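PDB 4BQN: capsular polysaccharide biosynthesis protein from Burkholderia pseudomallei, which binds coenzyme A and probably acts as an acetyltransferase in the biosynthesis of the bacterial capsular polysaccharide. Local coordinates for residues A[156-159]-A[160-164]; A[200-204]-A[205-209]; A[290-293]-A[294-298]. The protein carries 1 engineered substitution. All blocks are in the same frame, centred on the assembly; numbering follows the deposited sequence. Where two conformers were deposited one is given.

All three interactions are local helix or turn contacts, and each touches a different part of the same coenzyme A. Interaction 1, on helix 153-167, meets the adenine; interaction 2, where strand 201-202 leads into helix 204-217, meets the thiol end; interaction 3, on helix 285-296, holds the 3'-phosphate. The centres of interactions 1 and 3 lie about 17 Å apart, and the two touch through packing, with Trp159 NE1 3.2 Å from Asn298 O. Interactions 1 and 2 are about 18 Å apart between centres and 8 Å between nearest atoms. Interactions 2 and 3, about 27 Å apart between centres, do not touch and are related through coenzyme A.

Interaction 1: residues A[156-159]-A[160-164]; sequences IESW and CVDEL. With COA (coenzyme A), chain C.
Glu163 lies back over Trp159, one turn earlier on helix 153-167, and its atoms can be followed outward one at a time. CB faces coenzyme A, 3.4 Å from N1A of the adenine. CG, anti to the carbonyl carbon (chi1 -71°), then comes down over the indole: it sits 3.7 Å from the centroid of the six-membered ring and 16° off the ring normal, a CH-pi contact over the face. A bend at chi2 carries CD outward past the CE2-CZ2 edge of the same ring, 3.8 Å from Trp159 CZ2, with the carboxylate plane 27° from the ring plane. At the tip the two oxygens part company. OE1 forms a salt bridge with Arg167, which itself binds coenzyme A. OE2 lies near Trp159 NE1 but at a poor angle for a hydrogen bond; instead it accepts from two waters, one of which also donates to Trp159 O, while the other weakly accepts from NE1.

The indole has other neighbours. Cys160 SG lies at the edge of its six-membered ring, 5.2 Å from the centroid, Trp301 packs against it edge-to-face, and Trp159 CH2 comes within 3.9 Å of C2A of the adenine.

The pairing thus joins an aliphatic CG-on-indole contact to a carboxylate gripped by Arg167 and water. The charge of Glu163 is probably balanced mainly by Arg167, while its methylene carbons and the indole present an apolar flank to the adenine.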
# COMPACT_ATOMS: atom_id res chain seq x y z
N ILE A 156 0.82 -16.81 -5.34
CA ILE A 156 0.95 -15.37 -5.14
C ILE A 156 0.14 -14.93 -3.94
O ILE A 156 0.65 -14.25 -3.06
CB ILE A 156 0.53 -14.59 -6.40
CG1 ILE A 156 1.53 -14.86 -7.54
CG2 ILE A 156 0.45 -13.10 -6.11
CD1 ILE A 156 1.00 -14.52 -8.93
N GLU A 157 -1.14 -15.33 -3.89
CA GLU A 157 -2.03 -14.91 -2.81
C GLU A 157 -1.56 -15.43 -1.46
O GLU A 157 -1.61 -14.71 -0.46
CB GLU A 157 -3.46 -15.32 -3.05
CG GLU A 157 -4.07 -14.51 -4.16
CD GLU A 157 -5.53 -14.81 -4.41
OE1 GLU A 157 -6.08 -15.72 -3.76
OE2 GLU A 157 -6.12 -14.14 -5.29
N SER A 158 -1.09 -16.69 -1.42
CA SER A 158 -0.59 -17.27 -0.17
C SER A 158 0.58 -16.45 0.38
O SER A 158 0.64 -16.18 1.58
CB SER A 158 -0.18 -18.74 -0.36
OG SER A 158 0.26 -19.30 0.87
N TRP A 159 1.49 -16.04 -0.51
CA TRP A 159 2.63 -15.24 -0.10
C TRP A 159 2.16 -13.86 0.39
O TRP A 159 2.64 -13.37 1.42
CB TRP A 159 3.63 -15.11 -1.24
CG TRP A 159 4.81 -14.28 -0.92
CD1 TRP A 159 5.96 -14.69 -0.30
CD2 TRP A 159 4.98 -12.89 -1.22
NE1 TRP A 159 6.83 -13.62 -0.18
CE2 TRP A 159 6.25 -12.51 -0.74
CE3 TRP A 159 4.17 -11.93 -1.85
CZ2 TRP A 159 6.74 -11.20 -0.87
CZ3 TRP A 159 4.66 -10.62 -1.98
CH2 TRP A 159 5.94 -10.27 -1.49
N CYS A 160 1.23 -13.24 -0.34
CA CYS A 160 0.71 -11.94 0.09
C CYS A 160 0.09 -12.00 1.48
O CYS A 160 0.30 -11.10 2.30
CB CYS A 160 -0.31 -11.39 -0.91
SG CYS A 160 0.38 -10.96 -2.53
N VAL A 161 -0.66 -13.06 1.77
CA VAL A 161 -1.25 -13.23 3.09
C VAL A 161 -0.15 -13.43 4.13
O VAL A 161 -0.19 -12.80 5.19
CB VAL A 161 -2.21 -14.42 3.13
CG1 VAL A 161 -2.57 -14.80 4.58
CG2 VAL A 161 -3.45 -14.08 2.33
N ASP A 162 0.83 -14.29 3.83
CA ASP A 162 1.92 -14.54 4.78
C ASP A 162 2.71 -13.29 5.14
O ASP A 162 3.14 -13.12 6.28
CB ASP A 162 2.88 -15.61 4.26
CG ASP A 162 2.26 -16.98 4.21
OD1 ASP A 162 1.17 -17.19 4.79
OD2 ASP A 162 2.88 -17.86 3.58
N GLU A 163 2.94 -12.42 4.16
CA GLU A 163 3.65 -11.16 4.43
C GLU A 163 2.90 -10.29 5.44
O GLU A 163 3.51 -9.63 6.29
CB GLU A 163 3.88 -10.38 3.14
CG GLU A 163 4.92 -11.01 2.23
CD GLU A 163 6.30 -11.07 2.86
OE1 GLU A 163 6.81 -10.04 3.36
OE2 GLU A 163 6.91 -12.14 2.85
N LEU A 164 1.57 -10.25 5.32
CA LEU A 164 0.75 -9.53 6.29
C LEU A 164 0.77 -10.21 7.65
O LEU A 164 0.94 -9.55 8.67
CB LEU A 164 -0.68 -9.38 5.77
CG LEU A 164 -0.87 -8.49 4.53
CD1 LEU A 164 -2.32 -8.52 4.07
CD2 LEU A 164 -0.44 -7.06 4.82
N1A COA C . 4.59 -7.45 1.47
C2A COA C . 5.75 -7.15 0.83
N3A COA C . 6.45 -6.04 1.08
C4A COA C . 6.02 -5.18 2.04
C5A COA C . 4.80 -5.45 2.78
C6A COA C . 4.07 -6.67 2.44
N6A COA C . 2.92 -6.97 3.08
N7A COA C . 4.60 -4.44 3.66
C8A COA C . 5.65 -3.59 3.50
N9A COA C . 6.47 -4.02 2.52
C1B COA C . 7.74 -3.43 2.07
C2B COA C . 7.80 -1.92 2.10
O2B COA C . 7.28 -1.37 0.89
C3B COA C . 9.30 -1.72 2.26
O3B COA C . 9.89 -1.96 0.97
P3B COA C . 11.42 -1.59 0.63
O7A COA C . 11.52 -1.85 -0.85
O8A COA C . 11.54 -0.13 0.99
O9A COA C . 12.28 -2.50 1.48
C4B COA C . 9.70 -2.87 3.19
O4B COA C . 8.70 -3.87 3.03
C5B COA C . 9.81 -2.47 4.66
O5B COA C . 8.56 -1.89 5.04
P1A COA C . 7.83 -2.28 6.39
O1A COA C . 6.49 -1.60 6.34
O2A COA C . 7.84 -3.76 6.61
O3A COA C . 8.71 -1.67 7.57
P2A COA C . 9.24 -0.20 7.97
O4A COA C . 10.74 -0.21 7.85
O5A COA C . 8.65 0.08 9.32
O6A COA C . 8.66 0.82 6.89
CBP COA C . 7.17 2.19 5.60
CCP COA C . 7.35 1.42 6.91
CDP COA C . 5.80 2.85 5.56
CEP COA C . 8.20 3.31 5.57
CAP COA C . 7.36 1.19 4.43
OAP COA C . 6.26 0.28 4.38
C9P COA C . 7.57 1.76 3.04
O9P COA C . 8.68 2.11 2.67
N8P COA C . 6.52 1.81 2.21
C7P COA C . 6.63 2.28 0.84
C6P COA C . 6.77 3.78 0.68
C5P COA C . 5.54 4.43 1.25
O5P COA C . 5.48 4.77 2.42
N4P COA C . 4.54 4.60 0.39
C3P COA C . 3.30 5.20 0.79
C2P COA C . 2.16 4.25 0.50
S1P COA C . 0.81 4.71 1.49
O HOH W 1 -0.83 -18.07 3.42
O HOH W 2 2.98 -18.73 1.04
O HOH W 3 5.44 -14.39 2.77
O HOH W 4 9.37 -12.45 1.86

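Interaction 2: residues A[200-204]-A[205-209]; sequences NHPTA and ALMRE. With COA (coenzyme A), chain C.
Pro202 sets its ring between two side chains of the following helix, and both approaches are oblique. Pro202 CB lies 3.7 Å from Met207 SD and 3.8 Å from Leu206 CD2. The Met207 chain is bent at chi2 and chi3 (-53° and -55°), which sets its sulfur against the CB-CG edge of the proline ring; Leu206 approaches most closely through CD2, with CB and CG also near Pro202 CB.

Arg208, bent at chi3, lays one face of its guanidinium over the first turn, with Ala204 O 3.7 Å above that plane and offset toward the rim, while NH1 reaches within 3.6 Å of Ala204 CB. Underneath, Met207 N donates to Thr203 O at 2.9 Å and Arg208 N to Ala204 O. Thr203 occupies the N-cap position of helix 204-217, and its OG1 is bonded to Arg194 O.

Before the turn, Asn200 CG packs 3.5 Å from C2P beside the thiol of coenzyme A, with OD1 held by Tyr120 OH; His201 brings its ring edge to the same carbon.

Apolar packing, main-chain bonds and the Thr203-Arg194 bond probably hold the helix start, whereas the thiol end of coenzyme A meets polar side chains upstream by van der Waals contact.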
# COMPACT_ATOMS: atom_id res chain seq x y z
N ASN A 200 0.21 -0.55 -2.40
CA ASN A 200 0.08 0.10 -1.08
C ASN A 200 -0.92 1.25 -1.06
O ASN A 200 -0.93 2.07 -0.14
CB ASN A 200 1.47 0.49 -0.54
CG ASN A 200 2.23 1.35 -1.53
OD1 ASN A 200 1.61 2.06 -2.31
ND2 ASN A 200 3.56 1.27 -1.52
N HIS A 201 -1.81 1.27 -2.06
CA HIS A 201 -2.91 2.24 -2.08
C HIS A 201 -4.26 1.53 -2.11
O HIS A 201 -4.79 1.23 -3.17
CB HIS A 201 -2.82 3.18 -3.28
CG HIS A 201 -1.73 4.20 -3.19
ND1 HIS A 201 -1.49 5.10 -4.21
CD2 HIS A 201 -0.80 4.46 -2.23
CE1 HIS A 201 -0.49 5.89 -3.87
NE2 HIS A 201 -0.05 5.53 -2.67
N PRO A 202 -4.83 1.26 -0.92
CA PRO A 202 -6.19 0.72 -0.82
C PRO A 202 -7.21 1.57 -1.55
O PRO A 202 -7.12 2.80 -1.57
CB PRO A 202 -6.45 0.75 0.69
CG PRO A 202 -5.09 0.58 1.28
CD PRO A 202 -4.15 1.34 0.39
N THR A 203 -8.20 0.90 -2.14
CA THR A 203 -9.35 1.58 -2.70
C THR A 203 -10.31 1.99 -1.58
O THR A 203 -10.17 1.56 -0.42
CB THR A 203 -10.13 0.66 -3.66
OG1 THR A 203 -10.65 -0.44 -2.91
CG2 THR A 203 -9.24 0.14 -4.81
N ALA A 204 -11.31 2.78 -1.92
CA ALA A 204 -12.34 3.20 -0.97
C ALA A 204 -12.92 2.06 -0.15
O ALA A 204 -13.10 2.20 1.07
CB ALA A 204 -13.47 3.90 -1.70
N ALA A 205 -13.25 0.95 -0.81
CA ALA A 205 -13.90 -0.17 -0.10
C ALA A 205 -12.99 -0.67 1.02
O ALA A 205 -13.45 -0.95 2.14
CB ALA A 205 -14.21 -1.29 -1.08
N LEU A 206 -11.70 -0.80 0.74
CA LEU A 206 -10.76 -1.26 1.76
C LEU A 206 -10.52 -0.20 2.85
O LEU A 206 -10.42 -0.55 4.04
CB LEU A 206 -9.46 -1.77 1.15
CG LEU A 206 -8.50 -2.42 2.16
CD1 LEU A 206 -9.17 -3.58 2.90
CD2 LEU A 206 -7.24 -2.88 1.46
N MET A 207 -10.44 1.07 2.47
CA MET A 207 -10.32 2.13 3.47
C MET A 207 -11.52 2.16 4.40
O MET A 207 -11.36 2.37 5.61
CB MET A 207 -10.13 3.50 2.79
CG MET A 207 -8.77 3.68 2.12
SD MET A 207 -7.32 3.34 3.15
CE MET A 207 -7.63 4.44 4.54
N ARG A 208 -12.73 1.97 3.86
CA ARG A 208 -13.92 1.89 4.72
C ARG A 208 -13.79 0.72 5.68
O ARG A 208 -14.13 0.83 6.86
CB ARG A 208 -15.19 1.77 3.91
CG ARG A 208 -15.55 3.04 3.15
CD ARG A 208 -16.97 2.96 2.61
NE ARG A 208 -17.17 1.88 1.65
CZ ARG A 208 -17.04 2.00 0.33
NH1 ARG A 208 -16.64 3.15 -0.22
NH2 ARG A 208 -17.29 0.96 -0.46
N GLU A 209 -13.33 -0.42 5.17
CA GLU A 209 -13.25 -1.61 6.01
C GLU A 209 -12.29 -1.41 7.18
O GLU A 209 -12.63 -1.73 8.33
CB GLU A 209 -12.88 -2.86 5.20
CG GLU A 209 -13.26 -4.15 5.91
CD GLU A 209 -14.77 -4.31 6.06
OE1 GLU A 209 -15.53 -3.87 5.17
OE2 GLU A 209 -15.21 -4.88 7.08
N1A COA C . 4.59 -7.45 1.47
C2A COA C . 5.75 -7.15 0.83
N3A COA C . 6.45 -6.04 1.08
C4A COA C . 6.02 -5.18 2.04
C5A COA C . 4.80 -5.45 2.78
C6A COA C . 4.07 -6.67 2.44
N6A COA C . 2.92 -6.97 3.08
N7A COA C . 4.60 -4.44 3.66
C8A COA C . 5.65 -3.59 3.50
N9A COA C . 6.47 -4.02 2.52
C1B COA C . 7.74 -3.43 2.07
C2B COA C . 7.80 -1.92 2.10
O2B COA C . 7.28 -1.37 0.89
C3B COA C . 9.30 -1.72 2.26
O3B COA C . 9.89 -1.96 0.97
P3B COA C . 11.42 -1.59 0.63
O7A COA C . 11.52 -1.85 -0.85
O8A COA C . 11.54 -0.13 0.99
O9A COA C . 12.28 -2.50 1.48
C4B COA C . 9.70 -2.87 3.19
O4B COA C . 8.70 -3.87 3.03
C5B COA C . 9.81 -2.47 4.66
O5B COA C . 8.56 -1.89 5.04
P1A COA C . 7.83 -2.28 6.39
O1A COA C . 6.49 -1.60 6.34
O2A COA C . 7.84 -3.76 6.61
O3A COA C . 8.71 -1.67 7.57
P2A COA C . 9.24 -0.20 7.97
O4A COA C . 10.74 -0.21 7.85
O5A COA C . 8.65 0.08 9.32
O6A COA C . 8.66 0.82 6.89
CBP COA C . 7.17 2.19 5.60
CCP COA C . 7.35 1.42 6.91
CDP COA C . 5.80 2.85 5.56
CEP COA C . 8.20 3.31 5.57
CAP COA C . 7.36 1.19 4.43
OAP COA C . 6.26 0.28 4.38
C9P COA C . 7.57 1.76 3.04
O9P COA C . 8.68 2.11 2.67
N8P COA C . 6.52 1.81 2.21
C7P COA C . 6.63 2.28 0.84
C6P COA C . 6.77 3.78 0.68
C5P COA C . 5.54 4.43 1.25
O5P COA C . 5.48 4.77 2.42
N4P COA C . 4.54 4.60 0.39
C3P COA C . 3.30 5.20 0.79
C2P COA C . 2.16 4.25 0.50
S1P COA C . 0.81 4.71 1.49

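Interaction 3: residues A[290-293]-A[294-298]; sequences AFFD and RVAAN. With COA (coenzyme A), chain C.
CH-pi pairs four residues apart make this a contact within a single helix: Phe291 with Val295 and Phe292 with Ala296, in the late turns of helix 285-296, whose Arg294 reaches out to coenzyme A. Phe291 and Val295 lie side by side and point the same way. The touching branch is Val295 CG2, anti to its carbonyl carbon, which comes over the face of the phenyl ring, 28° off the normal, and meets CE1 at 3.6 Å. In the second pair Ala296 CB lies over one face of the Phe292 ring, 4.2 Å from the centroid and displaced toward the CE2-CZ rim. Both are CH-pi contacts, and each accompanies a main-chain bond: Val295 N to Phe291 O at 3.0 Å and Ala296 N to Phe292 O at 2.8 Å. The next bond, Ala297 N to Asp293 O, is weak, with an angle at the hydrogen of only 122°.

The two ring-methyl pairs of this amphipathic helix face different neighbours. Phe291 and Val295 pack on helix 123-130, whereas Phe292 and Ala296 meet helix 300-310, from which Arg303 also forms a salt bridge with Asp293 OD1.

Arg294 leaves the helix in an extended chain, CG anti to the backbone N at chi1 -173°, and presents a guanidinium edge to the 3'-phosphate. Phosphorus P3B lies in the guanidinium plane, and the grip is bidentate: NH1 donates to O7A at 3.1 Å and NH2 donates to O9A at 3.0 Å, both bonds being nearly straight. Tyr111 makes a cation-pi contact with the same arginine. That phosphate, on the ribose of coenzyme A, carries negative charge that the arginine would help to offset.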
# COMPACT_ATOMS: atom_id res chain seq x y z
N ALA A 290 20.51 -5.60 -9.74
CA ALA A 290 20.42 -5.70 -8.28
C ALA A 290 18.98 -5.51 -7.81
O ALA A 290 18.51 -6.21 -6.91
CB ALA A 290 21.35 -4.70 -7.61
N PHE A 291 18.29 -4.56 -8.42
CA PHE A 291 16.88 -4.30 -8.09
C PHE A 291 16.03 -5.54 -8.41
O PHE A 291 15.25 -6.01 -7.56
CB PHE A 291 16.37 -3.08 -8.88
CG PHE A 291 14.88 -2.91 -8.84
CD1 PHE A 291 14.22 -2.65 -7.64
CD2 PHE A 291 14.12 -2.99 -10.01
CE1 PHE A 291 12.84 -2.49 -7.61
CE2 PHE A 291 12.74 -2.83 -9.98
CZ PHE A 291 12.10 -2.58 -8.78
N PHE A 292 16.19 -6.08 -9.61
CA PHE A 292 15.39 -7.23 -9.99
C PHE A 292 15.67 -8.40 -9.06
O PHE A 292 14.73 -9.09 -8.64
CB PHE A 292 15.63 -7.65 -11.43
CG PHE A 292 14.81 -8.83 -11.84
CD1 PHE A 292 13.43 -8.71 -11.97
CD2 PHE A 292 15.39 -10.07 -12.05
CE1 PHE A 292 12.64 -9.80 -12.31
CE2 PHE A 292 14.62 -11.17 -12.40
CZ PHE A 292 13.24 -11.03 -12.54
N ASP A 293 16.94 -8.64 -8.73
CA ASP A 293 17.28 -9.75 -7.84
C ASP A 293 16.63 -9.58 -6.47
O ASP A 293 16.16 -10.55 -5.86
CB ASP A 293 18.80 -9.85 -7.66
CG ASP A 293 19.53 -10.41 -8.87
OD1 ASP A 293 18.87 -10.89 -9.83
OD2 ASP A 293 20.78 -10.38 -8.86
N ARG A 294 16.62 -8.35 -5.97
CA ARG A 294 16.01 -8.08 -4.67
C ARG A 294 14.51 -8.36 -4.69
O ARG A 294 13.98 -8.99 -3.77
CB ARG A 294 16.29 -6.64 -4.25
CG ARG A 294 15.85 -6.31 -2.83
CD ARG A 294 16.31 -4.91 -2.46
NE ARG A 294 16.08 -4.56 -1.06
CZ ARG A 294 14.99 -3.96 -0.61
NH1 ARG A 294 14.00 -3.67 -1.44
NH2 ARG A 294 14.89 -3.66 0.67
N VAL A 295 13.82 -7.92 -5.74
CA VAL A 295 12.38 -8.19 -5.88
C VAL A 295 12.12 -9.69 -6.05
O VAL A 295 11.22 -10.26 -5.41
CB VAL A 295 11.78 -7.40 -7.07
CG1 VAL A 295 10.31 -7.78 -7.29
CG2 VAL A 295 11.89 -5.91 -6.80
N ALA A 296 12.90 -10.34 -6.90
CA ALA A 296 12.62 -11.72 -7.29
C ALA A 296 12.95 -12.73 -6.21
O ALA A 296 12.44 -13.86 -6.24
CB ALA A 296 13.37 -12.06 -8.57
N ALA A 297 13.80 -12.34 -5.26
CA ALA A 297 14.38 -13.30 -4.33
C ALA A 297 13.32 -14.10 -3.58
O ALA A 297 13.46 -15.31 -3.41
CB ALA A 297 15.30 -12.61 -3.33
N ASN A 298 12.25 -13.42 -3.16
CA ASN A 298 11.18 -14.09 -2.41
C ASN A 298 9.87 -14.13 -3.17
O ASN A 298 8.81 -14.37 -2.59
CB ASN A 298 11.00 -13.43 -1.04
CG ASN A 298 12.29 -13.41 -0.23
OD1 ASN A 298 12.82 -12.35 0.09
ND2 ASN A 298 12.79 -14.59 0.09
N1A COA C . 4.59 -7.45 1.47
C2A COA C . 5.75 -7.15 0.83
N3A COA C . 6.45 -6.04 1.08
C4A COA C . 6.02 -5.18 2.04
C5A COA C . 4.80 -5.45 2.78
C6A COA C . 4.07 -6.67 2.44
N6A COA C . 2.92 -6.97 3.08
N7A COA C . 4.60 -4.44 3.66
C8A COA C . 5.65 -3.59 3.50
N9A COA C . 6.47 -4.02 2.52
C1B COA C . 7.74 -3.43 2.07
C2B COA C . 7.80 -1.92 2.10
O2B COA C . 7.28 -1.37 0.89
C3B COA C . 9.30 -1.72 2.26
O3B COA C . 9.89 -1.96 0.97
P3B COA C . 11.42 -1.59 0.63
O7A COA C . 11.52 -1.85 -0.85
O8A COA C . 11.54 -0.13 0.99
O9A COA C . 12.28 -2.50 1.48
C4B COA C . 9.70 -2.87 3.19
O4B COA C . 8.70 -3.87 3.03
C5B COA C . 9.81 -2.47 4.66
O5B COA C . 8.56 -1.89 5.04
P1A COA C . 7.83 -2.28 6.39
O1A COA C . 6.49 -1.60 6.34
O2A COA C . 7.84 -3.76 6.61
O3A COA C . 8.71 -1.67 7.57
P2A COA C . 9.24 -0.20 7.97
O4A COA C . 10.74 -0.21 7.85
O5A COA C . 8.65 0.08 9.32
O6A COA C . 8.66 0.82 6.89
CBP COA C . 7.17 2.19 5.60
CCP COA C . 7.35 1.42 6.91
CDP COA C . 5.80 2.85 5.56
CEP COA C . 8.20 3.31 5.57
CAP COA C . 7.36 1.19 4.43
OAP COA C . 6.26 0.28 4.38
C9P COA C . 7.57 1.76 3.04
O9P COA C . 8.68 2.11 2.67
N8P COA C . 6.52 1.81 2.21
C7P COA C . 6.63 2.28 0.84
C6P COA C . 6.77 3.78 0.68
C5P COA C . 5.54 4.43 1.25
O5P COA C . 5.48 4.77 2.42
N4P COA C . 4.54 4.60 0.39
C3P COA C . 3.30 5.20 0.79
C2P COA C . 2.16 4.25 0.50
S1P COA C . 0.81 4.71 1.49